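Local coordinates for kinesin-like protein Nod (Drosophila melanogaster, PDB 3PXN) that works in meiosis to segregate non-exchange chromosomes, its kinesin motor domain, captured here with ADP and manganese, binding microtubules and hydrolysing ATP, at residues A[106-111]-A[309-314]. Sequence-based numbering, arbitrary orientation.
Sequences TGKSYS and LACISP. With MN (manganese (II) ion), chain B; ADP (adenosine-5'-diphosphate), chain C.
The P-loop (Walker A) of the kinesin motor domain, running into the helix that begins at Lys108, packs against the end of the central-sheet strand 305-312. Cys311, its CB directed toward the P-loop, packs against Thr106 and Lys108: CB meets Thr106 OG1 at 3.2 Å, and SG lies 3.5 Å from Lys108 CG. Thr106 CG2 rests on the strand backbone at the Ile312-Ser313 peptide, while its OG1 hydrogen-bonds Gln103 O. One helical turn further, Leu309 CD2 touches Ser111 CB at 3.7 Å. Ser111 N and OG grip Gly107 O from opposite faces of its carbonyl plane, and OG is also hydrogen-bonded to Arg29 NH1. On the nucleotide side, the amides of Lys108, Ser109 and Tyr110 donate to ADP O1B, O2B and O1A; the bond from Gly107 N to O3A is weak. Manganese is bound by Ser109 OG at 2.6 Å and also by ADP O2B, and Asp241 hydrogen-bonds the same hydroxyl. With CG anti to the backbone N, chi1 170° swings the Tyr110 ring to the adenine, where ADP C5 sits 3.5 Å off the phenol plane, displaced from the ring centre; OH is hydrogen-bonded to His124 ND1. With an alanine here the adenine is likely to lose the ring lying against it, and His124 ND1 its hydroxyl partner. No hydrogen bond crosses between 106-111 and 309-314; van der Waals packing of side chains and backbone seats the loop on the sheet while its amides serve the phosphates.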
loop_
_atom_site.group_PDB
_atom_site.type_symbol
_atom_site.label_atom_id
_atom_site.label_comp_id
_atom_site.label_asym_id
_atom_site.label_seq_id
_atom_site.Cartn_x
_atom_site.Cartn_y
_atom_site.Cartn_z
ATOM N N THR A 106 14.157 -1.959 4.166
ATOM C CA THR A 106 13.480 -1.695 5.431
ATOM C C THR A 106 12.270 -2.603 5.696
ATOM O O THR A 106 11.551 -2.415 6.667
ATOM C CB THR A 106 13.058 -0.197 5.521
ATOM O OG1 THR A 106 12.301 0.171 4.362
ATOM C CG2 THR A 106 14.296 0.683 5.619
ATOM N N GLY A 107 12.059 -3.584 4.828
ATOM C CA GLY A 107 10.966 -4.526 5.009
ATOM C C GLY A 107 9.679 -4.192 4.283
ATOM O O GLY A 107 8.613 -4.672 4.640
ATOM N N LYS A 108 9.762 -3.368 3.249
ATOM C CA LYS A 108 8.552 -3.000 2.533
ATOM C C LYS A 108 7.951 -4.190 1.797
ATOM O O LYS A 108 6.794 -4.525 2.003
ATOM C CB LYS A 108 8.839 -1.886 1.543
ATOM C CG LYS A 108 9.286 -0.615 2.198
ATOM C CD LYS A 108 9.634 0.432 1.168
ATOM C CE LYS A 108 10.771 -0.055 0.293
ATOM N NZ LYS A 108 11.239 1.057 -0.561
ATOM N N SER A 109 8.722 -4.838 0.936
ATOM C CA SER A 109 8.187 -5.976 0.206
ATOM C C SER A 109 7.775 -7.104 1.126
ATOM O O SER A 109 6.780 -7.787 0.888
ATOM C CB SER A 109 9.195 -6.471 -0.802
ATOM O OG SER A 109 9.062 -5.714 -1.983
ATOM N N TYR A 110 8.543 -7.279 2.186
ATOM C CA TYR A 110 8.272 -8.299 3.173
ATOM C C TYR A 110 6.941 -8.009 3.844
ATOM O O TYR A 110 6.105 -8.903 4.018
ATOM C CB TYR A 110 9.375 -8.280 4.228
ATOM C CG TYR A 110 9.104 -9.132 5.445
ATOM C CD1 TYR A 110 9.356 -10.513 5.427
ATOM C CD2 TYR A 110 8.609 -8.562 6.620
ATOM C CE1 TYR A 110 9.130 -11.300 6.553
ATOM C CE2 TYR A 110 8.370 -9.344 7.750
ATOM C CZ TYR A 110 8.635 -10.710 7.707
ATOM O OH TYR A 110 8.394 -11.472 8.824
ATOM N N SER A 111 6.757 -6.750 4.232
ATOM C CA SER A 111 5.539 -6.310 4.891
ATOM C C SER A 111 4.291 -6.462 4.041
ATOM O O SER A 111 3.275 -6.950 4.531
ATOM C CB SER A 111 5.681 -4.850 5.338
ATOM O OG SER A 111 6.643 -4.745 6.381
ATOM N N LEU A 309 2.468 2.965 5.123
ATOM C CA LEU A 309 3.318 2.189 6.001
ATOM C C LEU A 309 4.732 2.672 5.721
ATOM O O LEU A 309 5.322 2.347 4.686
ATOM C CB LEU A 309 3.219 0.688 5.740
ATOM C CG LEU A 309 4.185 -0.135 6.615
ATOM C CD1 LEU A 309 3.734 -0.037 8.076
ATOM C CD2 LEU A 309 4.255 -1.594 6.208
ATOM N N ALA A 310 5.254 3.471 6.646
ATOM C CA ALA A 310 6.593 4.017 6.555
ATOM C C ALA A 310 7.550 3.002 7.165
ATOM O O ALA A 310 7.525 2.769 8.361
ATOM C CB ALA A 310 6.656 5.333 7.306
ATOM N N CYS A 311 8.374 2.365 6.347
ATOM C CA CYS A 311 9.315 1.389 6.876
ATOM C C CYS A 311 10.618 2.139 7.084
ATOM O O CYS A 311 11.013 2.951 6.249
ATOM C CB CYS A 311 9.519 0.264 5.885
ATOM S SG CYS A 311 7.999 -0.473 5.443
ATOM N N ILE A 312 11.264 1.929 8.222
ATOM C CA ILE A 312 12.517 2.633 8.506
ATOM C C ILE A 312 13.609 1.738 9.055
ATOM O O ILE A 312 13.331 0.678 9.612
ATOM C CB ILE A 312 12.326 3.819 9.514
ATOM C CG1 ILE A 312 11.683 3.324 10.813
ATOM C CG2 ILE A 312 11.491 4.949 8.859
ATOM C CD1 ILE A 312 11.390 4.408 11.840
ATOM N N SER A 313 14.857 2.166 8.880
ATOM C CA SER A 313 16.006 1.404 9.369
ATOM C C SER A 313 16.345 1.850 10.786
ATOM O O SER A 313 16.207 3.017 11.121
ATOM C CB SER A 313 17.219 1.625 8.468
ATOM O OG SER A 313 18.350 0.905 8.943
ATOM N N PRO A 314 16.757 0.915 11.648
ATOM C CA PRO A 314 17.101 1.287 13.020
ATOM C C PRO A 314 18.587 1.646 13.108
ATOM O O PRO A 314 19.076 2.043 14.166
ATOM C CB PRO A 314 16.781 0.018 13.793
ATOM C CG PRO A 314 17.267 -1.029 12.845
ATOM C CD PRO A 314 16.681 -0.553 11.516
HETATM MN MN MN B . 11.142 -4.230 -2.197
HETATM P PB ADP C . 12.653 -3.768 0.816
HETATM O O1B ADP C . 12.085 -2.562 1.447
HETATM O O2B ADP C . 11.512 -4.547 0.020
HETATM O O3B ADP C . 13.834 -3.259 -0.283
HETATM P PA ADP C . 12.699 -6.200 2.014
HETATM O O1A ADP C . 11.243 -6.124 2.253
HETATM O O2A ADP C . 12.999 -6.926 0.586
HETATM O O3A ADP C . 13.310 -4.681 1.970
HETATM O "O5'" ADP C . 13.375 -6.965 3.200
HETATM C "C5'" ADP C . 14.780 -7.088 2.947
HETATM C "C4'" ADP C . 15.230 -8.317 3.681
HETATM O "O4'" ADP C . 14.980 -8.144 5.109
HETATM C "C3'" ADP C . 14.446 -9.587 3.192
HETATM O "O3'" ADP C . 15.145 -10.781 3.415
HETATM C "C2'" ADP C . 13.338 -9.611 4.327
HETATM O "O2'" ADP C . 12.871 -10.954 4.566
HETATM C "C1'" ADP C . 14.109 -9.186 5.606
HETATM N N9 ADP C . 13.190 -8.614 6.571
HETATM C C8 ADP C . 12.669 -7.320 6.514
HETATM N N7 ADP C . 11.762 -7.141 7.451
HETATM C C5 ADP C . 11.780 -8.215 8.266
HETATM C C6 ADP C . 11.054 -8.596 9.424
HETATM N N6 ADP C . 10.201 -7.693 10.035
HETATM N N1 ADP C . 11.213 -9.853 9.920
HETATM C C2 ADP C . 12.132 -10.677 9.419
HETATM N N3 ADP C . 12.818 -10.360 8.321
HETATM C C4 ADP C . 12.665 -9.196 7.702
#